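Local coordinates for protein putative citrate lyase, alfa subunit (Streptococcus mutans, PDB 2HJ0) that is of undetermined function here but belongs to the citrate lyase alpha-subunit (CitF) family and is built around mixed beta sheets with helices packed against them, at residues 445-450 with 465-470; 409-414 with 440-445. All blocks are in the same frame, centred on the assembly; numbering follows the deposited sequence.

Interaction 1 of 2, residues 445-450 with 465-470; sequences VGIAIN and VPQLTI
I447 of 445-450 is held between P466 and L468 of 465-470 by two parallel-strand hydrogen bonds, its N donating to P466 O at 2.7 Å and its O accepting from L468 N at 2.8 Å, both approaching almost straight on to the carbonyl. The Q467 CA to I447 O approach of 3.2 Å adds a CA-H...O contact beside the second bond. Another such contact follows one residue on, from A448 CA to L468 O at 3.4 Å.

I447 and Q467 stand on one face. The CD1 end of I447 meets V465 CG1 at 3.7 Å, the two side chains crossing at a slant, and Y259 of helix 251-265 lies against both. Q467 turns CG beside its own backbone N (chi1 -61°) and then runs extended, which brings the aliphatic CG to I447 CG2 and OE1 within 3.5 Å of I449 CD1; its NE2 is bonded to F460 O. On the face of A448 and L468, A448 CB touches L468 O at 3.7 Å, while L468 CD1 reaches back to the carbonyl oxygen of V445. P466 lays its ring against that same oxygen, with CG 3.3 Å from V445 O. G446, at a positive phi of 146°, passes its CA close by P466 O at the turn into strand 447-449.

Strand 447-449, helix 454-459 and strand 467-468 form a beta-alpha-beta crossover, here placing a short parallel strand at the outer edge of the nine-stranded mixed sheet.

Interaction 2 of 2, residues 409-414 with 440-445; sequences MSLVIS and VVVTEV
V440, V441 and V442 run parallel to L411, V412 and I413 as adjacent strands of one sheet, the short strand axes 4.5 Å apart and inclined by 25°. Four backbone hydrogen bonds join them, passing back and forth as parallel pairing requires: V440 N to S410 O, V412 N to V440 O, V442 N to V412 O and S414 N to V442 O. Three arrive nearly head-on to their carbonyls. The exception is V442 N, which sits 3.0 Å from V412 O but 41° above that carbonyl's plane. CA-H...O contacts supplement the set, among them L411 CA to V440 O at 3.2 Å.

Apolar contact falls on both faces. On that of L411, I413, V440 and V442, neighbouring side chains lie alongside each other and point the same way. L411 CD1 rests on V440 CB at 3.9 Å, and its other methyl, CD2, reaches V442 CG2. I413 touches V442 through its CG2 branch, which lies beside the backbone N, whereas CG1 is set between N and the carbonyl carbon (chi1 72°) and leads away from V442. Helix 251-265 covers this end, with I256 and A260 on I413 and Y259 on V442. The V412 and V441 face is sparser across the strands, V412 CB standing 4.4 Å from V441 CG2.

Polar side chains gather at the ends. T443 OG1 accepts from V445 N at 3.1 Å in an ST turn and is also hydrogen-bonded to G446 O, while T443 CG2 faces S414 O. S410 OG is bonded to A404 O.

The chemistry is that of an interior sheet: backbone polarity is matched strand to strand, branched hydrocarbon fills the faces, and the hydroxyl of T443 pins the turn that follows.

Overall arrangement
Following the chain from the N terminus, strand 409-413 comes in beside the earlier strand 369-372. Interaction 2 closes the first of the two loops, of 25 intervening residues without a helix, when strand 440-442 returns parallel to 409-413. A tight turn through V445, the residue common to both contacts, reverses the chain into strand 447-449, antiparallel to 440-442, with A448 N probably hydrogen-bonded to V441 O. Interaction 1 then closes a shorter loop containing helix 454-459. The loops follow in series, neither enclosing nor crossing the other, and their centres lie about 8 Å apart. Together they extend one mixed sheet outward from its buried strands to the edge strand 467-468, with helix 251-265 packed against both.

Interaction 1 of 2, residues 445-450 with 465-470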
ATOM      1  N   VAL A 445     -36.414  26.976  -4.715  1.00 20.34           N
ATOM      2  CA  VAL A 445     -37.059  28.121  -4.110  1.00 20.97           C
ATOM      3  C   VAL A 445     -36.045  28.996  -3.387  1.00 21.69           C
ATOM      4  O   VAL A 445     -36.339  30.132  -3.013  1.00 22.95           O
ATOM      5  CB  VAL A 445     -38.131  27.649  -3.136  1.00 20.60           C
ATOM      6  CG1 VAL A 445     -38.857  28.829  -2.531  1.00 21.49           C
ATOM      7  CG2 VAL A 445     -39.107  26.757  -3.878  1.00 22.21           C
ATOM      8  N   GLY A 446     -34.841  28.466  -3.205  1.00 21.00           N
ATOM      9  CA  GLY A 446     -33.815  29.229  -2.533  1.00 18.87           C
ATOM     10  C   GLY A 446     -32.874  28.409  -1.682  1.00 18.73           C
ATOM     11  O   GLY A 446     -32.856  27.182  -1.740  1.00 18.25           O
ATOM     12  N   ILE A 447     -32.103  29.121  -0.870  1.00 19.10           N
ATOM     13  CA  ILE A 447     -31.099  28.554   0.023  1.00 17.52           C
ATOM     14  C   ILE A 447     -31.525  28.617   1.490  1.00 16.55           C
ATOM     15  O   ILE A 447     -32.171  29.574   1.903  1.00 16.28           O
ATOM     16  CB  ILE A 447     -29.772  29.339  -0.168  1.00 19.12           C
ATOM     17  CG1 ILE A 447     -28.877  28.583  -1.142  1.00 20.57           C
ATOM     18  CG2 ILE A 447     -29.080  29.609   1.159  1.00 18.78           C
ATOM     19  CD1 ILE A 447     -29.518  28.385  -2.477  1.00 23.27           C
ATOM     20  N   ALA A 448     -31.169  27.595   2.268  1.00 15.24           N
ATOM     21  CA  ALA A 448     -31.471  27.561   3.701  1.00 14.30           C
ATOM     22  C   ALA A 448     -30.152  27.313   4.440  1.00 13.64           C
ATOM     23  O   ALA A 448     -29.603  26.216   4.394  1.00 13.37           O
ATOM     24  CB  ALA A 448     -32.465  26.463   4.018  1.00 13.69           C
ATOM     25  N   ILE A 449     -29.638  28.337   5.111  1.00 13.01           N
ATOM     26  CA  ILE A 449     -28.375  28.203   5.826  1.00 12.69           C
ATOM     27  C   ILE A 449     -28.587  27.741   7.262  1.00 13.95           C
ATOM     28  O   ILE A 449     -29.329  28.364   8.025  1.00 12.85           O
ATOM     29  CB  ILE A 449     -27.607  29.543   5.879  1.00 11.96           C
ATOM     30  CG1 ILE A 449     -27.471  30.133   4.477  1.00 11.42           C
ATOM     31  CG2 ILE A 449     -26.224  29.322   6.473  1.00 10.23           C
ATOM     32  CD1 ILE A 449     -26.889  31.526   4.466  1.00 10.24           C
ATOM     33  N   ASN A 450     -27.899  26.666   7.638  1.00 14.98           N
ATOM     34  CA  ASN A 450     -28.021  26.129   8.983  1.00 15.68           C
ATOM     35  C   ASN A 450     -27.587  27.182   9.983  1.00 16.05           C
ATOM     36  O   ASN A 450     -26.447  27.626   9.958  1.00 15.99           O
ATOM     37  CB  ASN A 450     -27.138  24.894   9.159  1.00 16.83           C
ATOM     38  CG  ASN A 450     -27.486  24.106  10.417  1.00 17.07           C
ATOM     39  OD1 ASN A 450     -27.730  24.684  11.475  1.00 17.38           O
ATOM     40  ND2 ASN A 450     -27.510  22.785  10.305  1.00 16.49           N
ATOM     41  N   VAL A 465     -29.559  35.569  -3.766  1.00 19.13           N
ATOM     42  CA  VAL A 465     -30.273  34.315  -3.938  1.00 19.33           C
ATOM     43  C   VAL A 465     -31.270  34.251  -2.802  1.00 19.36           C
ATOM     44  O   VAL A 465     -30.929  34.531  -1.657  1.00 20.38           O
ATOM     45  CB  VAL A 465     -29.334  33.087  -3.853  1.00 19.86           C
ATOM     46  CG1 VAL A 465     -30.160  31.827  -3.640  1.00 19.83           C
ATOM     47  CG2 VAL A 465     -28.516  32.954  -5.138  1.00 17.73           C
ATOM     48  N   PRO A 466     -32.518  33.872  -3.100  1.00 18.56           N
ATOM     49  CA  PRO A 466     -33.525  33.801  -2.036  1.00 16.94           C
ATOM     50  C   PRO A 466     -33.098  32.912  -0.893  1.00 16.53           C
ATOM     51  O   PRO A 466     -32.714  31.771  -1.096  1.00 17.08           O
ATOM     52  CB  PRO A 466     -34.775  33.306  -2.765  1.00 15.96           C
ATOM     53  CG  PRO A 466     -34.230  32.561  -3.939  1.00 17.89           C
ATOM     54  CD  PRO A 466     -33.046  33.381  -4.383  1.00 17.23           C
ATOM     55  N   GLN A 467     -33.137  33.459   0.314  1.00 17.09           N
ATOM     56  CA  GLN A 467     -32.757  32.703   1.500  1.00 17.69           C
ATOM     57  C   GLN A 467     -33.946  32.510   2.452  1.00 19.14           C
ATOM     58  O   GLN A 467     -34.723  33.432   2.678  1.00 20.38           O
ATOM     59  CB  GLN A 467     -31.631  33.428   2.228  1.00 16.26           C
ATOM     60  CG  GLN A 467     -30.385  33.586   1.389  1.00 15.09           C
ATOM     61  CD  GLN A 467     -29.283  34.309   2.118  1.00 13.68           C
ATOM     62  OE1 GLN A 467     -28.988  34.003   3.270  1.00 15.47           O
ATOM     63  NE2 GLN A 467     -28.658  35.266   1.449  1.00 11.09           N
ATOM     64  N   LEU A 468     -34.080  31.312   3.011  1.00 19.29           N
ATOM     65  CA  LEU A 468     -35.162  31.030   3.932  1.00 18.46           C
ATOM     66  C   LEU A 468     -34.661  30.153   5.072  1.00 19.58           C
ATOM     67  O   LEU A 468     -33.467  29.845   5.168  1.00 19.36           O
ATOM     68  CB  LEU A 468     -36.313  30.317   3.214  1.00 18.76           C
ATOM     69  CG  LEU A 468     -36.737  30.805   1.833  1.00 20.01           C
ATOM     70  CD1 LEU A 468     -35.725  30.296   0.811  1.00 21.81           C
ATOM     71  CD2 LEU A 468     -38.114  30.279   1.474  1.00 18.96           C
ATOM     72  N   THR A 469     -35.589  29.757   5.938  1.00 20.16           N
ATOM     73  CA  THR A 469     -35.279  28.892   7.069  1.00 20.47           C
ATOM     74  C   THR A 469     -35.682  27.489   6.655  1.00 20.29           C
ATOM     75  O   THR A 469     -36.525  27.324   5.781  1.00 21.22           O
ATOM     76  CB  THR A 469     -36.104  29.276   8.309  1.00 21.26           C
ATOM     77  OG1 THR A 469     -37.494  29.054   8.043  1.00 21.62           O
ATOM     78  CG2 THR A 469     -35.889  30.739   8.667  1.00 20.34           C
ATOM     79  N   ILE A 470     -35.090  26.479   7.275  1.00 20.55           N
ATOM     80  CA  ILE A 470     -35.444  25.112   6.930  1.00 20.85           C
ATOM     81  C   ILE A 470     -36.948  24.901   7.182  1.00 21.91           C
ATOM     82  O   ILE A 470     -37.604  24.163   6.445  1.00 22.06           O
ATOM     83  CB  ILE A 470     -34.574  24.083   7.745  1.00 19.95           C
ATOM     84  CG1 ILE A 470     -34.785  22.667   7.224  1.00 18.56           C
ATOM     85  CG2 ILE A 470     -34.945  24.122   9.209  1.00 19.80           C
ATOM     86  CD1 ILE A 470     -34.431  22.485   5.772  1.00 17.48           C
TER

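Interaction 2 of 2, residues 409-414 with 440-445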
HETATM    1  N   MSE A 409     -17.594  23.113   4.133  1.00 15.65           N
HETATM    2  CA  MSE A 409     -18.964  23.543   3.899  1.00 16.87           C
HETATM    3  C   MSE A 409     -19.744  22.505   3.110  1.00 16.67           C
HETATM    4  O   MSE A 409     -19.454  22.238   1.941  1.00 16.13           O
HETATM    5  CB  MSE A 409     -18.978  24.879   3.167  1.00 16.40           C
HETATM    6  CG  MSE A 409     -20.367  25.379   2.839  1.00 19.27           C
HETATM    7 SE   MSE A 409     -20.259  27.098   1.954  1.00 22.81          SE
HETATM    8  CE  MSE A 409     -19.743  26.508   0.204  1.00 18.33           C
ATOM      9  N   SER A 410     -20.742  21.930   3.771  1.00 16.87           N
ATOM     10  CA  SER A 410     -21.584  20.909   3.175  1.00 17.34           C
ATOM     11  C   SER A 410     -22.852  21.455   2.546  1.00 16.66           C
ATOM     12  O   SER A 410     -23.632  22.149   3.199  1.00 15.54           O
ATOM     13  CB  SER A 410     -21.961  19.870   4.229  1.00 18.04           C
ATOM     14  OG  SER A 410     -20.880  18.995   4.474  1.00 22.15           O
ATOM     15  N   LEU A 411     -23.058  21.136   1.271  1.00 16.34           N
ATOM     16  CA  LEU A 411     -24.259  21.568   0.572  1.00 14.99           C
ATOM     17  C   LEU A 411     -25.137  20.370   0.291  1.00 15.31           C
ATOM     18  O   LEU A 411     -24.670  19.356  -0.218  1.00 16.11           O
ATOM     19  CB  LEU A 411     -23.920  22.241  -0.754  1.00 14.20           C
ATOM     20  CG  LEU A 411     -23.967  23.762  -0.753  1.00 14.71           C
ATOM     21  CD1 LEU A 411     -22.883  24.277   0.190  1.00 16.62           C
ATOM     22  CD2 LEU A 411     -23.755  24.290  -2.163  1.00 13.91           C
ATOM     23  N   VAL A 412     -26.409  20.477   0.645  1.00 15.21           N
ATOM     24  CA  VAL A 412     -27.356  19.406   0.372  1.00 14.83           C
ATOM     25  C   VAL A 412     -28.417  20.021  -0.542  1.00 15.21           C
ATOM     26  O   VAL A 412     -29.288  20.782  -0.100  1.00 13.65           O
ATOM     27  CB  VAL A 412     -28.018  18.857   1.678  1.00 14.30           C
ATOM     28  CG1 VAL A 412     -29.129  17.882   1.335  1.00 12.50           C
ATOM     29  CG2 VAL A 412     -26.973  18.160   2.541  1.00 12.22           C
ATOM     30  N   ILE A 413     -28.318  19.720  -1.830  1.00 15.62           N
ATOM     31  CA  ILE A 413     -29.276  20.256  -2.780  1.00 16.54           C
ATOM     32  C   ILE A 413     -30.273  19.195  -3.196  1.00 17.00           C
ATOM     33  O   ILE A 413     -29.932  18.023  -3.318  1.00 18.05           O
ATOM     34  CB  ILE A 413     -28.572  20.818  -4.039  1.00 17.01           C
ATOM     35  CG1 ILE A 413     -28.017  19.682  -4.897  1.00 16.54           C
ATOM     36  CG2 ILE A 413     -27.438  21.742  -3.631  1.00 16.26           C
ATOM     37  CD1 ILE A 413     -27.439  20.163  -6.200  1.00 17.38           C
ATOM     38  N   SER A 414     -31.515  19.620  -3.398  1.00 18.61           N
ATOM     39  CA  SER A 414     -32.593  18.718  -3.801  1.00 20.33           C
ATOM     40  C   SER A 414     -33.928  19.432  -4.036  1.00 20.59           C
ATOM     41  O   SER A 414     -34.320  20.317  -3.267  1.00 18.98           O
ATOM     42  CB  SER A 414     -32.812  17.630  -2.759  1.00 19.40           C
ATOM     43  OG  SER A 414     -34.004  16.938  -3.074  1.00 19.85           O
ATOM     44  N   VAL A 440     -25.472  24.116   4.308  1.00 12.61           N
ATOM     45  CA  VAL A 440     -26.384  24.851   3.451  1.00 11.29           C
ATOM     46  C   VAL A 440     -27.229  23.922   2.618  1.00 10.83           C
ATOM     47  O   VAL A 440     -26.732  22.962   2.035  1.00 11.28           O
ATOM     48  CB  VAL A 440     -25.620  25.774   2.479  1.00 12.05           C
ATOM     49  CG1 VAL A 440     -26.620  26.604   1.676  1.00 11.01           C
ATOM     50  CG2 VAL A 440     -24.645  26.657   3.244  1.00  8.87           C
ATOM     51  N   VAL A 441     -28.514  24.227   2.563  1.00 10.82           N
ATOM     52  CA  VAL A 441     -29.457  23.441   1.793  1.00 11.69           C
ATOM     53  C   VAL A 441     -29.892  24.290   0.593  1.00 12.87           C
ATOM     54  O   VAL A 441     -30.187  25.476   0.739  1.00 13.18           O
ATOM     55  CB  VAL A 441     -30.682  23.059   2.664  1.00 10.36           C
ATOM     56  CG1 VAL A 441     -31.792  22.486   1.804  1.00 10.03           C
ATOM     57  CG2 VAL A 441     -30.272  22.052   3.711  1.00  8.24           C
ATOM     58  N   VAL A 442     -29.910  23.689  -0.594  1.00 13.68           N
ATOM     59  CA  VAL A 442     -30.299  24.405  -1.806  1.00 14.16           C
ATOM     60  C   VAL A 442     -31.495  23.738  -2.496  1.00 14.98           C
ATOM     61  O   VAL A 442     -31.492  22.528  -2.721  1.00 14.63           O
ATOM     62  CB  VAL A 442     -29.117  24.470  -2.802  1.00 13.58           C
ATOM     63  CG1 VAL A 442     -29.499  25.283  -4.029  1.00 12.98           C
ATOM     64  CG2 VAL A 442     -27.900  25.073  -2.122  1.00 12.86           C
ATOM     65  N   THR A 443     -32.509  24.540  -2.821  1.00 15.87           N
ATOM     66  CA  THR A 443     -33.718  24.064  -3.495  1.00 17.50           C
ATOM     67  C   THR A 443     -34.025  24.981  -4.675  1.00 17.94           C
ATOM     68  O   THR A 443     -33.247  25.885  -4.973  1.00 18.42           O
ATOM     69  CB  THR A 443     -34.925  24.088  -2.554  1.00 18.28           C
ATOM     70  OG1 THR A 443     -35.283  25.447  -2.266  1.00 19.96           O
ATOM     71  CG2 THR A 443     -34.597  23.375  -1.261  1.00 17.59           C
ATOM     72  N   GLU A 444     -35.154  24.773  -5.349  1.00 18.75           N
ATOM     73  CA  GLU A 444     -35.468  25.640  -6.484  1.00 18.99           C
ATOM     74  C   GLU A 444     -36.137  26.927  -6.011  1.00 18.93           C
ATOM     75  O   GLU A 444     -36.360  27.859  -6.782  1.00 16.96           O
ATOM     76  CB  GLU A 444     -36.347  24.910  -7.508  1.00 17.85           C
ATOM     77  CG  GLU A 444     -37.803  24.697  -7.129  1.00 20.68           C
ATOM     78  CD  GLU A 444     -38.032  23.537  -6.160  1.00 21.64           C
ATOM     79  OE1 GLU A 444     -39.173  23.039  -6.104  1.00 22.23           O
ATOM     80  OE2 GLU A 444     -37.092  23.127  -5.456  1.00 20.89           O
ATOM     81  N   VAL A 445     -36.414  26.976  -4.715  1.00 20.34           N
ATOM     82  CA  VAL A 445     -37.059  28.121  -4.110  1.00 20.97           C
ATOM     83  C   VAL A 445     -36.045  28.996  -3.387  1.00 21.69           C
ATOM     84  O   VAL A 445     -36.339  30.132  -3.013  1.00 22.95           O
ATOM     85  CB  VAL A 445     -38.131  27.649  -3.136  1.00 20.60           C
ATOM     86  CG1 VAL A 445     -38.857  28.829  -2.531  1.00 21.49           C
ATOM     87  CG2 VAL A 445     -39.107  26.757  -3.878  1.00 22.21           C
TER